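Local coordinates for protein NAD-dependent aldehyde dehydrogenase (Sinorhizobium meliloti, PDB 3U4J) that probably oxidises aldehydes to the corresponding carboxylic acids, passing the electrons to NAD or NADP, at residues A[292-302]-A[402-410]; A[98-109]-A[120-128]. All blocks are in the same frame, centred on the assembly; numbering follows the deposited sequence.

Contact 1 of 2, residues A[292-302]-A[402-410]; sequences IAYGVYHNAGQ and EIFGPVLST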
# COMPACT_ATOMS: atom_id res chain seq x y z
N ILE A 292 22.99 24.69 -11.62
CA ILE A 292 24.25 24.64 -10.90
C ILE A 292 24.39 25.84 -9.93
O ILE A 292 24.72 25.66 -8.76
CB ILE A 292 25.50 24.54 -11.85
CG1 ILE A 292 25.46 23.27 -12.72
CG2 ILE A 292 26.78 24.58 -11.05
CD1 ILE A 292 25.35 21.94 -11.92
N ALA A 293 24.13 27.04 -10.45
CA ALA A 293 24.14 28.26 -9.65
C ALA A 293 23.15 28.11 -8.47
O ALA A 293 23.51 28.34 -7.31
CB ALA A 293 23.74 29.45 -10.51
N TYR A 294 21.90 27.76 -8.77
CA TYR A 294 20.89 27.54 -7.74
C TYR A 294 21.36 26.52 -6.70
O TYR A 294 21.23 26.73 -5.50
CB TYR A 294 19.60 27.04 -8.39
CG TYR A 294 18.39 26.92 -7.46
CD1 TYR A 294 18.28 27.71 -6.30
CD2 TYR A 294 17.35 26.05 -7.77
CE1 TYR A 294 17.16 27.60 -5.44
CE2 TYR A 294 16.21 25.95 -6.93
CZ TYR A 294 16.13 26.71 -5.78
OH TYR A 294 15.00 26.61 -4.99
N GLY A 295 21.93 25.41 -7.16
CA GLY A 295 22.31 24.31 -6.28
C GLY A 295 23.33 24.69 -5.24
O GLY A 295 23.28 24.20 -4.10
N VAL A 296 24.27 25.56 -5.62
CA VAL A 296 25.37 25.92 -4.70
C VAL A 296 25.10 27.22 -3.93
O VAL A 296 25.54 27.36 -2.78
CB VAL A 296 26.78 25.93 -5.42
CG1 VAL A 296 26.86 27.00 -6.48
CG2 VAL A 296 27.91 26.08 -4.38
N TYR A 297 24.35 28.13 -4.54
CA TYR A 297 24.07 29.42 -3.91
C TYR A 297 22.80 29.49 -3.06
O TYR A 297 22.64 30.42 -2.25
CB TYR A 297 24.02 30.52 -4.97
CG TYR A 297 25.30 30.61 -5.78
CD1 TYR A 297 26.54 30.41 -5.16
CD2 TYR A 297 25.28 30.90 -7.16
CE1 TYR A 297 27.72 30.47 -5.89
CE2 TYR A 297 26.48 30.99 -7.89
CZ TYR A 297 27.68 30.78 -7.24
OH TYR A 297 28.87 30.86 -7.91
N HIS A 298 21.89 28.55 -3.25
CA HIS A 298 20.67 28.50 -2.47
C HIS A 298 21.03 28.54 -0.99
O HIS A 298 21.88 27.77 -0.53
CB HIS A 298 19.90 27.23 -2.78
CG HIS A 298 18.67 27.05 -1.93
ND1 HIS A 298 17.66 27.97 -1.90
CD2 HIS A 298 18.32 26.07 -1.06
CE1 HIS A 298 16.71 27.56 -1.06
NE2 HIS A 298 17.10 26.41 -0.53
N ASN A 299 20.39 29.44 -0.26
CA ASN A 299 20.66 29.63 1.15
C ASN A 299 22.12 29.93 1.44
O ASN A 299 22.64 29.61 2.51
CB ASN A 299 20.21 28.40 1.95
CG ASN A 299 19.65 28.77 3.30
OD1 ASN A 299 20.01 28.18 4.33
ND2 ASN A 299 18.76 29.74 3.31
N ALA A 300 22.80 30.54 0.47
CA ALA A 300 24.22 30.86 0.58
C ALA A 300 25.06 29.59 0.77
O ALA A 300 26.12 29.61 1.40
CB ALA A 300 24.46 31.92 1.71
N GLY A 301 24.57 28.48 0.19
CA GLY A 301 25.21 27.18 0.29
C GLY A 301 25.16 26.53 1.66
O GLY A 301 25.79 25.49 1.86
N GLN A 302 24.42 27.15 2.59
CA GLN A 302 24.26 26.59 3.93
C GLN A 302 23.06 25.63 3.84
O GLN A 302 21.94 25.95 4.28
CB GLN A 302 23.99 27.71 4.94
CG GLN A 302 25.14 28.72 5.06
CD GLN A 302 24.71 30.01 5.72
OE1 GLN A 302 23.71 30.66 5.32
NE2 GLN A 302 25.45 30.41 6.69
N GLU A 402 32.13 18.84 3.91
CA GLU A 402 31.01 19.72 3.72
C GLU A 402 31.41 21.12 4.16
O GLU A 402 31.67 21.35 5.34
CB GLU A 402 29.79 19.23 4.51
CG GLU A 402 28.58 20.16 4.38
CD GLU A 402 27.36 19.62 5.14
OE1 GLU A 402 26.30 19.42 4.51
OE2 GLU A 402 27.49 19.40 6.37
N ILE A 403 31.47 22.04 3.20
CA ILE A 403 31.87 23.41 3.48
C ILE A 403 30.71 24.24 4.03
O ILE A 403 30.90 25.07 4.93
CB ILE A 403 32.47 24.05 2.20
CG1 ILE A 403 33.78 23.35 1.81
CG2 ILE A 403 32.66 25.58 2.37
CD1 ILE A 403 34.24 23.61 0.37
N PHE A 404 29.50 24.03 3.50
CA PHE A 404 28.31 24.76 3.98
C PHE A 404 28.38 26.29 3.77
O PHE A 404 27.89 27.10 4.59
CB PHE A 404 28.06 24.41 5.45
CG PHE A 404 26.65 23.97 5.76
CD1 PHE A 404 26.13 22.79 5.19
CD2 PHE A 404 25.86 24.71 6.62
CE1 PHE A 404 24.84 22.35 5.48
CE2 PHE A 404 24.52 24.29 6.93
CZ PHE A 404 24.03 23.10 6.36
N GLY A 405 28.97 26.69 2.66
CA GLY A 405 29.01 28.09 2.20
C GLY A 405 28.85 28.11 0.68
O GLY A 405 28.72 27.06 0.07
N PRO A 406 28.86 29.30 0.06
CA PRO A 406 28.57 29.36 -1.38
C PRO A 406 29.81 29.04 -2.22
O PRO A 406 30.28 29.89 -2.98
CB PRO A 406 28.14 30.81 -1.59
CG PRO A 406 28.85 31.58 -0.51
CD PRO A 406 29.12 30.63 0.63
N VAL A 407 30.33 27.83 -2.05
CA VAL A 407 31.60 27.43 -2.63
C VAL A 407 31.41 26.15 -3.44
O VAL A 407 31.13 25.08 -2.87
CB VAL A 407 32.64 27.15 -1.51
CG1 VAL A 407 34.02 26.61 -2.12
CG2 VAL A 407 32.81 28.37 -0.61
N LEU A 408 31.57 26.26 -4.76
CA LEU A 408 31.48 25.12 -5.66
C LEU A 408 32.83 24.51 -6.00
O LEU A 408 33.79 25.25 -6.29
CB LEU A 408 30.84 25.57 -6.96
CG LEU A 408 30.49 24.51 -8.01
CD1 LEU A 408 29.40 23.54 -7.50
CD2 LEU A 408 30.05 25.21 -9.28
N SER A 409 32.90 23.18 -5.97
CA SER A 409 34.06 22.42 -6.45
C SER A 409 33.70 21.72 -7.75
O SER A 409 32.73 20.93 -7.81
CB SER A 409 34.52 21.39 -5.42
OG SER A 409 35.04 22.04 -4.28
N THR A 410 34.47 22.03 -8.80
CA THR A 410 34.25 21.46 -10.14
C THR A 410 35.30 20.41 -10.47
O THR A 410 36.53 20.63 -10.29
CB THR A 410 34.25 22.57 -11.22
OG1 THR A 410 33.38 23.63 -10.81
CG2 THR A 410 33.77 22.04 -12.58
O HOH W 1 27.22 24.18 -0.02
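Helix 285-297 of the catalytic half of the aldehyde dehydrogenase fold runs out into a loop at Ala-300 to Gln-302, and this loop lies against the turn Phe-404 to Pro-406 that leads into strand 407-413. At the turn the main chains touch directly: Ala-300 O sits 3.2 Å from Gly-405 C, above a peptide whose proline nitrogen has no hydrogen to offer. Gly-301 CA approaches Gly-405 O at 3.5 Å with a nearly straight CA-H...O angle of 160°. A water lies 2.7 Å from Gly-301 O and 3.2 Å from Gly-405 O, and may link the two segments. The Ile-Phe-Gly-Pro-Val sequence here resembles the Phe-Gly-Pro motif of aldehyde dehydrogenases, and in relatives the Gly-Gln pair lies just before the catalytic cysteine, consistent with a contact close to the active site. Gln-302 CA stands over one face of the Phe-404 ring, 3.9 Å from its centroid and 20° off the normal, a CH-pi contact. Along the helix, Val-296 CG2 presses on the strand backbone, 3.6 Å from Val-407 C. Leu-408 has CG anti to its backbone N (chi1 -173°), which brings CD2 to 3.8 Å from Ile-292 CG2, the side chains crossing roughly at right angles. The Tyr-297 ring turns its edge to the carbonyl of Pro-406, with CE1 3.9 Å from Pro-406 O, while its hydroxyl bonds Ser-328.

Contact 2 of 2, residues A[98-109]-A[120-128]; sequences ILARQEELALIE and ARGEIGFCA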
# COMPACT_ATOMS: atom_id res chain seq x y z
N ILE A 98 -0.48 29.89 9.60
CA ILE A 98 0.82 30.15 8.95
C ILE A 98 0.66 31.13 7.77
O ILE A 98 1.40 32.12 7.66
CB ILE A 98 1.50 28.84 8.52
CG1 ILE A 98 1.85 28.01 9.78
CG2 ILE A 98 2.78 29.15 7.68
CD1 ILE A 98 2.33 26.60 9.45
N LEU A 99 -0.33 30.87 6.91
CA LEU A 99 -0.66 31.80 5.85
C LEU A 99 -1.11 33.16 6.34
O LEU A 99 -0.67 34.18 5.83
CB LEU A 99 -1.68 31.21 4.88
CG LEU A 99 -1.19 30.07 3.99
CD1 LEU A 99 -2.28 29.64 2.96
CD2 LEU A 99 0.15 30.44 3.27
N ALA A 100 -1.98 33.19 7.35
CA ALA A 100 -2.46 34.46 7.89
C ALA A 100 -1.27 35.28 8.47
O ALA A 100 -1.26 36.51 8.43
CB ALA A 100 -3.54 34.22 8.97
N ARG A 101 -0.26 34.59 9.00
CA ARG A 101 0.89 35.29 9.57
C ARG A 101 2.12 35.22 8.66
O ARG A 101 3.27 35.31 9.13
CB ARG A 101 1.25 34.75 10.96
CG ARG A 101 0.07 34.55 11.93
CD ARG A 101 -0.57 35.88 12.39
NE ARG A 101 -1.63 35.57 13.36
CZ ARG A 101 -2.93 35.77 13.17
NH1 ARG A 101 -3.38 36.33 12.04
NH2 ARG A 101 -3.80 35.44 14.12
N GLN A 102 1.90 35.07 7.35
CA GLN A 102 3.02 34.80 6.45
C GLN A 102 4.11 35.89 6.47
O GLN A 102 5.29 35.57 6.56
CB GLN A 102 2.58 34.53 5.00
CG GLN A 102 3.75 34.20 4.05
CD GLN A 102 3.26 33.71 2.68
OE1 GLN A 102 2.06 33.78 2.36
NE2 GLN A 102 4.16 33.20 1.88
N GLU A 103 3.70 37.15 6.37
CA GLU A 103 4.68 38.26 6.30
C GLU A 103 5.46 38.43 7.61
O GLU A 103 6.68 38.65 7.58
CB GLU A 103 4.00 39.59 5.88
CG GLU A 103 3.61 39.63 4.39
CD GLU A 103 4.79 39.34 3.46
OE1 GLU A 103 5.85 40.01 3.57
OE2 GLU A 103 4.66 38.42 2.62
N GLU A 104 4.75 38.31 8.73
CA GLU A 104 5.37 38.29 10.07
C GLU A 104 6.43 37.19 10.15
O GLU A 104 7.55 37.42 10.61
CB GLU A 104 4.32 38.06 11.17
CG GLU A 104 4.91 38.06 12.61
CD GLU A 104 4.00 37.40 13.69
OE1 GLU A 104 2.79 37.19 13.45
OE2 GLU A 104 4.51 37.10 14.80
N LEU A 105 6.06 35.98 9.75
CA LEU A 105 6.98 34.85 9.92
C LEU A 105 8.19 34.96 9.00
O LEU A 105 9.31 34.59 9.38
CB LEU A 105 6.26 33.51 9.74
CG LEU A 105 5.13 33.23 10.74
CD1 LEU A 105 4.28 32.08 10.20
CD2 LEU A 105 5.72 32.87 12.11
N ALA A 106 7.97 35.48 7.80
CA ALA A 106 9.02 35.55 6.79
C ALA A 106 10.08 36.52 7.29
O ALA A 106 11.30 36.28 7.15
CB ALA A 106 8.45 36.02 5.43
N LEU A 107 9.59 37.62 7.87
CA LEU A 107 10.49 38.64 8.43
C LEU A 107 11.36 38.11 9.59
O LEU A 107 12.57 38.36 9.64
CB LEU A 107 9.72 39.91 8.82
CG LEU A 107 10.58 41.05 9.43
CD1 LEU A 107 11.69 41.56 8.44
CD2 LEU A 107 9.71 42.20 9.91
N ILE A 108 10.74 37.38 10.51
CA ILE A 108 11.49 36.74 11.60
C ILE A 108 12.63 35.87 11.01
O ILE A 108 13.79 36.04 11.38
CB ILE A 108 10.57 35.91 12.53
CG1 ILE A 108 9.53 36.81 13.19
CG2 ILE A 108 11.38 35.16 13.65
CD1 ILE A 108 8.56 35.99 14.08
N GLU A 109 12.30 34.98 10.06
CA GLU A 109 13.27 34.04 9.50
C GLU A 109 14.39 34.82 8.85
O GLU A 109 15.55 34.46 8.99
CB GLU A 109 12.66 33.15 8.40
CG GLU A 109 11.90 31.91 8.82
CD GLU A 109 12.72 30.81 9.48
OE1 GLU A 109 12.99 29.75 8.84
OE2 GLU A 109 13.04 30.98 10.67
N ALA A 120 12.56 33.67 2.14
CA ALA A 120 11.88 33.39 3.41
C ALA A 120 10.38 33.34 3.19
O ALA A 120 9.73 32.42 3.65
CB ALA A 120 12.24 34.40 4.47
N ARG A 121 9.84 34.30 2.45
CA ARG A 121 8.39 34.36 2.21
C ARG A 121 7.91 33.09 1.50
O ARG A 121 6.90 32.51 1.91
CB ARG A 121 8.04 35.62 1.40
CG ARG A 121 6.56 35.81 1.09
CD ARG A 121 6.33 37.04 0.17
NE ARG A 121 6.75 38.27 0.85
CZ ARG A 121 7.82 38.99 0.56
NH1 ARG A 121 8.62 38.67 -0.45
NH2 ARG A 121 8.09 40.07 1.28
N GLY A 122 8.65 32.66 0.47
CA GLY A 122 8.33 31.39 -0.24
C GLY A 122 8.42 30.17 0.67
O GLY A 122 7.59 29.25 0.58
N GLU A 123 9.41 30.15 1.55
CA GLU A 123 9.49 29.06 2.54
C GLU A 123 8.31 28.96 3.51
O GLU A 123 7.86 27.86 3.83
CB GLU A 123 10.80 29.14 3.32
CG GLU A 123 11.97 28.71 2.49
CD GLU A 123 13.29 28.81 3.25
OE1 GLU A 123 13.29 28.90 4.51
OE2 GLU A 123 14.34 28.80 2.56
N ILE A 124 7.84 30.10 4.02
CA ILE A 124 6.69 30.10 4.93
C ILE A 124 5.48 29.52 4.20
O ILE A 124 4.77 28.70 4.76
CB ILE A 124 6.34 31.53 5.44
CG1 ILE A 124 7.56 32.20 6.08
CG2 ILE A 124 5.15 31.51 6.42
CD1 ILE A 124 8.27 31.37 7.22
N GLY A 125 5.26 29.94 2.95
CA GLY A 125 4.19 29.37 2.12
C GLY A 125 4.33 27.87 1.92
O GLY A 125 3.35 27.12 2.00
N PHE A 126 5.54 27.43 1.64
CA PHE A 126 5.82 26.00 1.57
C PHE A 126 5.52 25.26 2.89
O PHE A 126 4.97 24.16 2.89
CB PHE A 126 7.27 25.77 1.14
CG PHE A 126 7.56 24.36 0.75
CD1 PHE A 126 7.17 23.87 -0.50
CD2 PHE A 126 8.22 23.50 1.62
CE1 PHE A 126 7.46 22.54 -0.88
CE2 PHE A 126 8.49 22.19 1.27
CZ PHE A 126 8.11 21.70 0.02
N CYS A 127 5.88 25.87 4.01
CA CYS A 127 5.58 25.27 5.31
C CYS A 127 4.09 25.14 5.54
O CYS A 127 3.64 24.14 6.12
CB CYS A 127 6.18 26.09 6.44
SG CYS A 127 7.96 25.92 6.47
N ALA A 128 3.31 26.14 5.11
CA ALA A 128 1.87 26.00 5.23
C ALA A 128 1.42 24.78 4.41
O ALA A 128 0.52 24.04 4.84
CB ALA A 128 1.14 27.28 4.77
O HOH W 2 13.03 27.75 7.12
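The carboxylate of Glu-103 meets the guanidinium of Arg-121 edge to edge, the two planes only 13° apart. The setting is helix 117-138 packed on helix 102-113 and on the end of helix 84-100; segments 102-109 and 120-128 cross at 123° with axes 8.3 Å apart. The grip is side-on: NE of Arg-121 bonds Glu-103 OE2 at 2.7 Å and NH2 bonds Glu-103 OE1 at 3.2 Å, each oxygen using its syn lone pair. Arg-121 NH2 also pairs with Glu-339. The amide of Gln-102 is the other flat group; its NE2 donates to Arg-121 O at 2.8 Å, with the acceptor almost in the amide plane. That carbonyl takes its helical bond from Gly-125 N on the opposite face of its plane, so two donors hold it. An extended chain with CG anti to the backbone N (chi1 -179°) carries the Gln-102 amide across. Ile-124 is a knob in the hole formed by Ile-98 of helix 84-100, Gln-102, Leu-105 and Ala-106: its CG2 reaches Ile-98 CG2 at 3.6 Å, while CG1 rests on Ala-106 CA. Ala-106 CB lies 3.6 Å from Arg-121 CA, and Ala-120 CB packs on the same turn, consistent with the close helix approach. Glu-109 and Glu-123 bond Thr-203 and Gln-119; a Lys-115 salt bridge to Glu-123 probably offsets some repulsion from Glu-109, and one water donates to Glu-109 OE1 at 2.6 Å and to Glu-123 OE1.

How the contacts relate
Contact 2 closes before contact 1 opens along the chain, and their centres are 24 Å apart. The two do not touch, although their nearest atoms come to about 5 Å. Contact 1 belongs to the sheet containing strands 275-279, 307-313 and 407-413; contact 2 joins helices that pack on helices 174-187 and 202-214, beside the other large sheet, probably the coenzyme-binding half. The evidence for a connection is the 171-175 region: Asn-172 ND2 bonds Gln-302 O of contact 1, whereas Phe-175 N bonds Glu-109 OE1 of contact 2. This segment, a loop running into helix 174-187, touches both contacts, consistent with a family active site formed where the two halves of the subunit meet.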